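Tv2483 (Treponema vincentii, PDB 6DET) binds free L-arginine with high selectivity and probably delivers it to an ABC transporter for uptake by the treponeme. Local coordinates at residues I40-F45 / C98-F103; Y80-A85 / G94-I99; R143-E148 / A189-L194. All coordinates share one frame; numbering follows the deposited sequence.

Contact 1: residues I40-F45 / C98-F103; sequences IGVSDF and CIASGF. With ARG (arginine), chain B.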
loop_
_atom_site.group_PDB
_atom_site.type_symbol
_atom_site.label_atom_id
_atom_site.label_comp_id
_atom_site.label_asym_id
_atom_site.label_seq_id
_atom_site.Cartn_x
_atom_site.Cartn_y
_atom_site.Cartn_z
ATOM N N ILE A 40 -5.822 6.161 11.745
ATOM C CA ILE A 40 -5.165 5.387 10.691
ATOM C C ILE A 40 -5.356 6.183 9.399
ATOM O O ILE A 40 -6.482 6.311 8.921
ATOM C CB ILE A 40 -5.768 3.976 10.550
ATOM C CG1 ILE A 40 -5.718 3.199 11.883
ATOM C CG2 ILE A 40 -5.067 3.190 9.434
ATOM C CD1 ILE A 40 -7.093 2.999 12.484
ATOM N N GLY A 41 -4.286 6.762 8.864
ATOM C CA GLY A 41 -4.371 7.481 7.604
ATOM C C GLY A 41 -4.429 6.510 6.440
ATOM O O GLY A 41 -3.643 5.561 6.372
ATOM N N VAL A 42 -5.351 6.759 5.508
ATOM C CA VAL A 42 -5.525 5.878 4.358
ATOM C C VAL A 42 -5.765 6.731 3.127
ATOM O O VAL A 42 -6.372 7.809 3.196
ATOM C CB VAL A 42 -6.707 4.888 4.539
ATOM C CG1 VAL A 42 -6.389 3.844 5.615
ATOM C CG2 VAL A 42 -7.978 5.640 4.913
ATOM N N SER A 43 -5.316 6.207 1.984
ATOM C CA SER A 43 -5.902 6.607 0.714
ATOM C C SER A 43 -7.177 5.789 0.526
ATOM O O SER A 43 -7.137 4.557 0.510
ATOM C CB SER A 43 -4.923 6.360 -0.429
ATOM O OG SER A 43 -3.752 7.189 -0.371
ATOM N N ASP A 44 -8.309 6.458 0.363
ATOM C CA ASP A 44 -9.593 5.774 0.415
ATOM C C ASP A 44 -10.075 5.308 -0.959
ATOM O O ASP A 44 -11.280 5.096 -1.136
ATOM C CB ASP A 44 -10.631 6.684 1.063
ATOM C CG ASP A 44 -10.995 7.850 0.193
ATOM O OD1 ASP A 44 -10.303 8.101 -0.822
ATOM O OD2 ASP A 44 -12.000 8.501 0.511
ATOM N N PHE A 45 -9.152 5.122 -1.911
ATOM C CA PHE A 45 -9.456 4.630 -3.246
ATOM C C PHE A 45 -8.623 3.405 -3.613
ATOM O O PHE A 45 -8.587 3.029 -4.789
ATOM C CB PHE A 45 -9.220 5.738 -4.292
ATOM C CG PHE A 45 -7.862 6.406 -4.178
ATOM C CD1 PHE A 45 -7.711 7.611 -3.510
ATOM C CD2 PHE A 45 -6.725 5.799 -4.708
ATOM C CE1 PHE A 45 -6.458 8.225 -3.411
ATOM C CE2 PHE A 45 -5.467 6.400 -4.590
ATOM C CZ PHE A 45 -5.332 7.606 -3.944
ATOM N N CYS A 98 -0.665 6.520 12.233
ATOM C CA CYS A 98 -0.022 5.497 11.417
ATOM C C CYS A 98 -0.588 5.603 10.011
ATOM O O CYS A 98 -1.558 6.335 9.765
ATOM C CB CYS A 98 -0.243 4.107 12.002
ATOM S SG CYS A 98 -1.940 3.558 12.049
ATOM N N ILE A 99 0.043 4.875 9.084
ATOM C CA ILE A 99 -0.297 4.928 7.660
ATOM C C ILE A 99 -0.491 3.501 7.170
ATOM O O ILE A 99 0.354 2.642 7.429
ATOM C CB ILE A 99 0.803 5.597 6.818
ATOM C CG1 ILE A 99 1.199 6.970 7.384
ATOM C CG2 ILE A 99 0.308 5.770 5.368
ATOM C CD1 ILE A 99 2.550 7.452 6.889
ATOM N N ALA A 100 -1.629 3.244 6.528
ATOM C CA ALA A 100 -1.918 1.958 5.909
ATOM C C ALA A 100 -2.176 2.223 4.417
ATOM O O ALA A 100 -1.500 3.070 3.830
ATOM C CB ALA A 100 -3.084 1.279 6.642
ATOM N N SER A 101 -3.107 1.500 3.788
ATOM C CA SER A 101 -3.384 1.627 2.346
ATOM C C SER A 101 -2.264 1.073 1.473
ATOM O O SER A 101 -1.990 1.598 0.390
ATOM C CB SER A 101 -3.678 3.090 1.957
ATOM O OG SER A 101 -4.867 3.431 2.568
ATOM N N GLY A 102 -1.618 -0.015 1.915
ATOM C CA GLY A 102 -0.615 -0.656 1.080
ATOM C C GLY A 102 0.723 0.061 1.092
ATOM O O GLY A 102 1.329 0.293 0.047
ATOM N N PHE A 103 1.190 0.429 2.286
ATOM C CA PHE A 103 2.447 1.151 2.450
ATOM C C PHE A 103 3.638 0.201 2.272
ATOM O O PHE A 103 3.821 -0.733 3.069
ATOM C CB PHE A 103 2.442 1.813 3.841
ATOM C CG PHE A 103 3.604 2.748 4.090
ATOM C CD1 PHE A 103 3.428 4.129 4.038
ATOM C CD2 PHE A 103 4.860 2.254 4.435
ATOM C CE1 PHE A 103 4.492 4.973 4.264
ATOM C CE2 PHE A 103 5.923 3.115 4.660
ATOM C CZ PHE A 103 5.729 4.477 4.583
HETATM N N ARG B . 2.719 0.941 -2.117
HETATM C CA ARG B . 2.462 2.384 -2.364
HETATM C C ARG B . 3.319 3.218 -1.418
HETATM O O ARG B . 3.761 2.678 -0.386
HETATM C CB ARG B . 0.987 2.724 -2.155
HETATM C CG ARG B . 0.043 2.087 -3.169
HETATM C CD ARG B . -1.433 2.367 -2.899
HETATM N NE ARG B . -1.715 3.782 -3.039
HETATM C CZ ARG B . -1.970 4.611 -2.033
HETATM N NH1 ARG B . -2.167 5.901 -2.317
HETATM N NH2 ARG B . -2.010 4.179 -0.772
HETATM O OXT ARG B . 3.543 4.409 -1.677
#

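Contact 2: residues Y80-A85 / G94-I99; sequences YPIQWA and GVIDCI. With ARG (arginine), chain B.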
loop_
_atom_site.group_PDB
_atom_site.type_symbol
_atom_site.label_atom_id
_atom_site.label_comp_id
_atom_site.label_asym_id
_atom_site.label_seq_id
_atom_site.Cartn_x
_atom_site.Cartn_y
_atom_site.Cartn_z
ATOM N N TYR A 80 -8.811 7.894 8.522
ATOM C CA TYR A 80 -8.753 9.291 8.130
ATOM C C TYR A 80 -8.233 9.363 6.705
ATOM O O TYR A 80 -7.064 9.015 6.458
ATOM C CB TYR A 80 -7.861 10.124 9.052
ATOM C CG TYR A 80 -7.953 11.608 8.700
ATOM C CD1 TYR A 80 -9.185 12.192 8.398
ATOM C CD2 TYR A 80 -6.825 12.416 8.642
ATOM C CE1 TYR A 80 -9.292 13.527 8.057
ATOM C CE2 TYR A 80 -6.928 13.766 8.301
ATOM C CZ TYR A 80 -8.168 14.310 8.011
ATOM O OH TYR A 80 -8.302 15.638 7.668
ATOM N N PRO A 81 -9.046 9.775 5.743
ATOM C CA PRO A 81 -8.540 9.906 4.372
ATOM C C PRO A 81 -7.505 11.015 4.279
ATOM O O PRO A 81 -7.762 12.158 4.670
ATOM C CB PRO A 81 -9.795 10.236 3.559
ATOM C CG PRO A 81 -10.941 9.789 4.389
ATOM C CD PRO A 81 -10.509 9.937 5.817
ATOM N N ILE A 82 -6.352 10.680 3.716
ATOM C CA ILE A 82 -5.241 11.604 3.551
ATOM C C ILE A 82 -4.882 11.754 2.082
ATOM O O ILE A 82 -5.241 10.932 1.229
ATOM C CB ILE A 82 -3.999 11.180 4.331
ATOM C CG1 ILE A 82 -3.508 9.791 3.879
ATOM C CG2 ILE A 82 -4.306 11.175 5.856
ATOM C CD1 ILE A 82 -2.118 9.429 4.386
ATOM N N GLN A 83 -4.158 12.839 1.808
ATOM C CA GLN A 83 -3.434 13.020 0.552
ATOM C C GLN A 83 -2.117 12.259 0.662
ATOM O O GLN A 83 -1.316 12.531 1.562
ATOM C CB GLN A 83 -3.180 14.503 0.289
ATOM C CG GLN A 83 -2.445 14.795 -0.995
ATOM C CD GLN A 83 -3.255 14.406 -2.206
ATOM O OE1 GLN A 83 -2.999 13.381 -2.843
ATOM N NE2 GLN A 83 -4.253 15.217 -2.522
ATOM N N TRP A 84 -1.892 11.280 -0.221
ATOM C CA TRP A 84 -0.766 10.386 -0.002
ATOM C C TRP A 84 0.545 11.156 0.088
ATOM O O TRP A 84 1.441 10.775 0.851
ATOM C CB TRP A 84 -0.699 9.341 -1.126
ATOM C CG TRP A 84 0.183 8.138 -0.822
ATOM C CD1 TRP A 84 1.319 7.750 -1.509
ATOM C CD2 TRP A 84 -0.015 7.149 0.198
ATOM N NE1 TRP A 84 1.837 6.603 -0.962
ATOM C CE2 TRP A 84 1.041 6.212 0.081
ATOM C CE3 TRP A 84 -0.971 6.966 1.199
ATOM C CZ2 TRP A 84 1.170 5.120 0.931
ATOM C CZ3 TRP A 84 -0.846 5.862 2.051
ATOM C CH2 TRP A 84 0.221 4.957 1.906
ATOM N N ALA A 85 0.689 12.220 -0.719
ATOM C CA ALA A 85 1.943 12.969 -0.769
ATOM C C ALA A 85 2.241 13.678 0.544
ATOM O O ALA A 85 3.396 14.039 0.790
ATOM C CB ALA A 85 1.899 14.005 -1.898
ATOM N N GLY A 94 1.282 14.634 13.927
ATOM C CA GLY A 94 0.285 14.058 14.808
ATOM C C GLY A 94 -1.149 14.107 14.330
ATOM O O GLY A 94 -2.050 13.777 15.113
ATOM N N VAL A 95 -1.395 14.510 13.078
ATOM C CA VAL A 95 -2.748 14.447 12.536
ATOM C C VAL A 95 -3.222 13.002 12.453
ATOM O O VAL A 95 -4.397 12.711 12.730
ATOM C CB VAL A 95 -2.814 15.141 11.161
ATOM C CG1 VAL A 95 -4.220 15.008 10.578
ATOM C CG2 VAL A 95 -2.414 16.604 11.299
ATOM N N ILE A 96 -2.331 12.086 12.054
ATOM C CA ILE A 96 -2.581 10.649 12.088
ATOM C C ILE A 96 -1.552 9.995 13.005
ATOM O O ILE A 96 -0.530 10.587 13.348
ATOM C CB ILE A 96 -2.536 10.014 10.700
ATOM C CG1 ILE A 96 -1.144 10.200 10.078
ATOM C CG2 ILE A 96 -3.604 10.711 9.848
ATOM C CD1 ILE A 96 -1.000 9.717 8.568
ATOM N N ASP A 97 -1.830 8.740 13.364
ATOM C CA ASP A 97 -0.925 7.940 14.198
ATOM C C ASP A 97 -0.164 6.887 13.403
ATOM O O ASP A 97 0.869 6.385 13.877
ATOM C CB ASP A 97 -1.713 7.247 15.319
ATOM C CG ASP A 97 -2.328 8.247 16.302
ATOM O OD1 ASP A 97 -1.634 9.211 16.685
ATOM O OD2 ASP A 97 -3.494 8.063 16.696
ATOM N N CYS A 98 -0.665 6.520 12.233
ATOM C CA CYS A 98 -0.022 5.497 11.417
ATOM C C CYS A 98 -0.588 5.603 10.011
ATOM O O CYS A 98 -1.558 6.335 9.765
ATOM C CB CYS A 98 -0.243 4.107 12.002
ATOM S SG CYS A 98 -1.940 3.558 12.049
ATOM N N ILE A 99 0.043 4.875 9.084
ATOM C CA ILE A 99 -0.297 4.928 7.660
ATOM C C ILE A 99 -0.491 3.501 7.170
ATOM O O ILE A 99 0.354 2.642 7.429
ATOM C CB ILE A 99 0.803 5.597 6.818
ATOM C CG1 ILE A 99 1.199 6.970 7.384
ATOM C CG2 ILE A 99 0.308 5.770 5.368
ATOM C CD1 ILE A 99 2.550 7.452 6.889
HETATM N N ARG B . 2.719 0.941 -2.117
HETATM C CA ARG B . 2.462 2.384 -2.364
HETATM C C ARG B . 3.319 3.218 -1.418
HETATM O O ARG B . 3.761 2.678 -0.386
HETATM C CB ARG B . 0.987 2.724 -2.155
HETATM C CG ARG B . 0.043 2.087 -3.169
HETATM C CD ARG B . -1.433 2.367 -2.899
HETATM N NE ARG B . -1.715 3.782 -3.039
HETATM C CZ ARG B . -1.970 4.611 -2.033
HETATM N NH1 ARG B . -2.167 5.901 -2.317
HETATM N NH2 ARG B . -2.010 4.179 -0.772
HETATM O OXT ARG B . 3.543 4.409 -1.677
#

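Contact 3: residues R143-E148 / A189-L194; sequences RTIAVE and AIVVDL. With ARG (arginine), chain B.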
loop_
_atom_site.group_PDB
_atom_site.type_symbol
_atom_site.label_atom_id
_atom_site.label_comp_id
_atom_site.label_asym_id
_atom_site.label_seq_id
_atom_site.Cartn_x
_atom_site.Cartn_y
_atom_site.Cartn_z
ATOM N N ARG A 143 9.368 5.735 -23.868
ATOM C CA ARG A 143 7.934 5.804 -23.658
ATOM C C ARG A 143 7.658 6.728 -22.482
ATOM O O ARG A 143 8.563 7.129 -21.754
ATOM C CB ARG A 143 7.342 4.423 -23.365
ATOM C CG ARG A 143 7.640 3.356 -24.394
ATOM C CD ARG A 143 6.840 3.521 -25.662
ATOM N NE ARG A 143 7.043 2.366 -26.524
ATOM C CZ ARG A 143 6.606 2.270 -27.776
ATOM N NH1 ARG A 143 5.927 3.266 -28.330
ATOM N NH2 ARG A 143 6.850 1.169 -28.472
ATOM N N THR A 144 6.385 7.037 -22.295
ATOM C CA THR A 144 5.912 7.737 -21.111
ATOM C C THR A 144 5.177 6.761 -20.213
ATOM O O THR A 144 4.272 6.051 -20.666
ATOM C CB THR A 144 4.996 8.888 -21.520
ATOM O OG1 THR A 144 5.761 9.810 -22.287
ATOM C CG2 THR A 144 4.401 9.593 -20.306
ATOM N N ILE A 145 5.538 6.747 -18.935
ATOM C CA ILE A 145 4.973 5.803 -17.986
ATOM C C ILE A 145 4.433 6.580 -16.800
ATOM O O ILE A 145 5.131 7.438 -16.244
ATOM C CB ILE A 145 6.007 4.769 -17.514
ATOM C CG1 ILE A 145 6.634 4.083 -18.733
ATOM C CG2 ILE A 145 5.336 3.776 -16.541
ATOM C CD1 ILE A 145 7.689 3.066 -18.387
ATOM N N ALA A 146 3.195 6.287 -16.421
ATOM C CA ALA A 146 2.534 7.005 -15.339
ATOM C C ALA A 146 2.680 6.209 -14.055
ATOM O O ALA A 146 2.615 4.973 -14.055
ATOM C CB ALA A 146 1.049 7.257 -15.627
ATOM N N VAL A 147 2.887 6.936 -12.964
ATOM C CA VAL A 147 2.998 6.334 -11.641
ATOM C C VAL A 147 2.171 7.177 -10.688
ATOM O O VAL A 147 1.976 8.379 -10.897
ATOM C CB VAL A 147 4.465 6.231 -11.162
ATOM C CG1 VAL A 147 5.311 5.506 -12.204
ATOM C CG2 VAL A 147 5.054 7.619 -10.837
ATOM N N GLU A 148 1.675 6.546 -9.641
ATOM C CA GLU A 148 1.069 7.310 -8.559
ATOM C C GLU A 148 2.149 8.124 -7.828
ATOM O O GLU A 148 3.234 7.618 -7.514
ATOM C CB GLU A 148 0.317 6.359 -7.623
ATOM C CG GLU A 148 -0.535 7.061 -6.600
ATOM C CD GLU A 148 -1.312 6.107 -5.667
ATOM O OE1 GLU A 148 -0.995 4.893 -5.555
ATOM O OE2 GLU A 148 -2.242 6.608 -4.996
ATOM N N ALA A 189 2.310 3.251 -20.644
ATOM C CA ALA A 189 2.259 2.222 -19.624
ATOM C C ALA A 189 2.076 2.901 -18.278
ATOM O O ALA A 189 2.296 4.109 -18.149
ATOM C CB ALA A 189 3.526 1.387 -19.610
ATOM N N ILE A 190 1.716 2.093 -17.276
ATOM C CA ILE A 190 1.583 2.534 -15.891
ATOM C C ILE A 190 2.218 1.509 -14.964
ATOM O O ILE A 190 2.325 0.319 -15.284
ATOM C CB ILE A 190 0.117 2.755 -15.478
ATOM C CG1 ILE A 190 -0.635 1.420 -15.363
ATOM C CG2 ILE A 190 -0.567 3.722 -16.450
ATOM C CD1 ILE A 190 -2.079 1.539 -14.956
ATOM N N VAL A 191 2.606 1.985 -13.790
ATOM C CA VAL A 191 3.058 1.138 -12.680
ATOM C C VAL A 191 1.925 1.027 -11.673
ATOM O O VAL A 191 1.331 2.042 -11.272
ATOM C CB VAL A 191 4.314 1.707 -12.000
ATOM C CG1 VAL A 191 4.715 0.822 -10.800
ATOM C CG2 VAL A 191 5.434 1.799 -12.954
ATOM N N VAL A 192 1.619 -0.200 -11.251
ATOM C CA VAL A 192 0.641 -0.438 -10.199
ATOM C C VAL A 192 1.219 -1.501 -9.277
ATOM O O VAL A 192 2.192 -2.185 -9.616
ATOM C CB VAL A 192 -0.730 -0.875 -10.753
ATOM C CG1 VAL A 192 -1.342 0.234 -11.611
ATOM C CG2 VAL A 192 -0.609 -2.141 -11.606
ATOM N N ASP A 193 0.634 -1.612 -8.079
ATOM C CA ASP A 193 1.003 -2.684 -7.160
ATOM C C ASP A 193 0.155 -3.904 -7.479
ATOM O O ASP A 193 -1.068 -3.803 -7.658
ATOM C CB ASP A 193 0.807 -2.320 -5.680
ATOM C CG ASP A 193 1.780 -1.267 -5.167
ATOM O OD1 ASP A 193 2.745 -0.893 -5.861
ATOM O OD2 ASP A 193 1.580 -0.822 -4.000
ATOM N N LEU A 194 0.815 -5.060 -7.551
ATOM C CA LEU A 194 0.099 -6.309 -7.755
ATOM C C LEU A 194 -1.062 -6.473 -6.782
ATOM O O LEU A 194 -2.172 -6.834 -7.190
ATOM C CB LEU A 194 1.078 -7.484 -7.620
ATOM C CG LEU A 194 0.475 -8.871 -7.814
ATOM C CD1 LEU A 194 -0.040 -9.025 -9.230
ATOM C CD2 LEU A 194 1.543 -9.921 -7.516
HETATM N N ARG B . 2.719 0.941 -2.117
HETATM C CA ARG B . 2.462 2.384 -2.364
HETATM C C ARG B . 3.319 3.218 -1.418
HETATM O O ARG B . 3.761 2.678 -0.386
HETATM C CB ARG B . 0.987 2.724 -2.155
HETATM C CG ARG B . 0.043 2.087 -3.169
HETATM C CD ARG B . -1.433 2.367 -2.899
HETATM N NE ARG B . -1.715 3.782 -3.039
HETATM C CZ ARG B . -1.970 4.611 -2.033
HETATM N NH1 ARG B . -2.167 5.901 -2.317
HETATM N NH2 ARG B . -2.010 4.179 -0.772
HETATM O OXT ARG B . 3.543 4.409 -1.677
HETATM O O HOH W 1 1.731 3.686 -9.195
#

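Contact 1: residues I40-F45 / C98-F103
Ser101 OG meets the backbone of Ser43 where the two segments leave the sheet. Ser101 OG lies 2.9 Å from Ser43 N. It is hydrogen-bonded to Ser50 OG, which also bonds Ser43 O. The hydroxyl presses against Val42 too, with Ser101 OG 3.1 Å from Val42 CB. Earlier in their course the two segments pair as parallel strands. Gly41 N donates to Cys98 O at 2.9 Å. Gly41 O in turn accepts from Ala100 N at 3.1 Å, and this second bond is nearly straight, with an angle of 176° at the hydrogen. Ile40 and Cys98 meet on one face of the sheet. Ile40 CG2 stands anti to its own backbone N, and this carries the methyl to 3.9 Å from Ala100 CB. Its other branch, Ile40 CG1, lies 3.8 Å from Cys98 SG. Phe66 of helix 61-73 covers this apolar patch. Beyond the strands both segments turn to the bound arginine. Ser43 OG accepts from ligand NH1 at 2.8 Å, and Ser101 O accepts from ligand NH2. Gly102 O takes the ligand's amino N at 2.7 Å. Asp62 holds this corner through Gly102 N. Parallel strands whose C-terminal ends supply ligand-binding groups are characteristic of the alpha/beta lobes of periplasmic-type solute-binding proteins, here of family 3.

Contact 2: residues Y80-A85 / G94-I99
Trp84 lays its six-membered ring against Ile99, with Trp84 CZ3 3.5 Å from Ile99 CG2. The methyl approaches the ring obliquely. Trp84 CG is anti to the backbone N (chi1 -164°), beside the carbonyl carbon, which sets the indole between Ile99 and the ligand. The guanidinium of the bound arginine lies over one indole face, its NH2 3.3 Å above the plane and offset toward the rim. The indole nitrogen is used too: Trp84 NE1 donates to ligand OXT at 2.9 Å. One side chain therefore meets both ends of the ligand. The segments flank helix 87-92 in a beta-alpha-beta crossover of the lobe, between strands 76-81 and 98-104. A Schellman motif at Gly94 ends that helix. Farther from the pocket, Ile82 and Ile96 meet at about a right angle, their CG2 methyls 4.1 Å apart. Both hold CG1 between the backbone N and the carbonyl carbon (chi1 60° and 61°), leaving the touching CG2 methyls anti to the carbonyl carbon. Ile96 CG2 also reaches the edge of the Tyr80 ring, in its plane, 3.8 Å from Tyr80 CD2. Val95 CG1 touches the same ring at Tyr80 CE2, 3.7 Å away. Tyr80 and Val95 are exposed, Ile96 is buried, and Tyr80 is poorly ordered.

Contact 3: residues R143-E148 / A189-L194
Ala146 bonds to the neighbouring strand through both its backbone polar groups. Ala146 N donates to Ala189 O at 2.9 Å, and Ala146 O accepts from Val191 N at 3.0 Å. The first donor is tilted 16° from the carbonyl plane; the second meets its acceptor almost head-on, with a C=O...N angle of 174°. Each acceptor also receives a CA-H contact, from Ile145 CA to Ala189 O and from Ile190 CA to Ala146 O. A third bond, Ala189 N to Thr144 O, is weak at 3.4 Å. Past the last direct bond a water continues the ladder. The water oxygen accepts from Glu148 N and donates to Val191 O at 2.7 Å. Val147 and Val191 run alongside each other, Val147 CG1 3.8 Å from Val191 CG2. Leu178 of helix 175-184 packs on Ala146 and Ile190. At the strand ends the two acids turn to the bound arginine. Glu148 has CG anti to its backbone N (chi1 -170°) and an extended chain, which carries its carboxylate to the guanidinium. Glu148 OE1 accepts from ligand NE, and Glu148 OE2 from ligand NH1, both at 2.8 Å. Asp193 OD2 accepts from the ligand's amino N at 2.8 Å and is also bonded to Tyr219 OH. Asp193 OD1 pairs with Lys124. The backbone bonds fix the spacing of the strands. Asp193 probably balances the amino group common to amino acids; the two-bond pairing of Glu148 with the guanidinium is consistent with selection of arginine.

Overall arrangement
Contacts 1 and 2 belong to one lobe and contact 3 to the other, with the arginine bound between them. The centres of contacts 1 and 2 are about 7 Å apart. Both use strand 98-104 and share Cys98 and Ile99. Strand 37-42 joins them further, pairing with strand 76-81 through Ile40 O and Tyr80 N. Contact 3 is centred about 20 Å from contact 1 and 24 Å from contact 2. The lobes still meet around the ligand, where Phe45 CE2 comes within 3.3 Å of Glu148 OE2. All three contacts therefore end at one pocket. Both lobes reach the guanidinium and the amino group; of the three contacts, only contact 2 bonds the carboxylate.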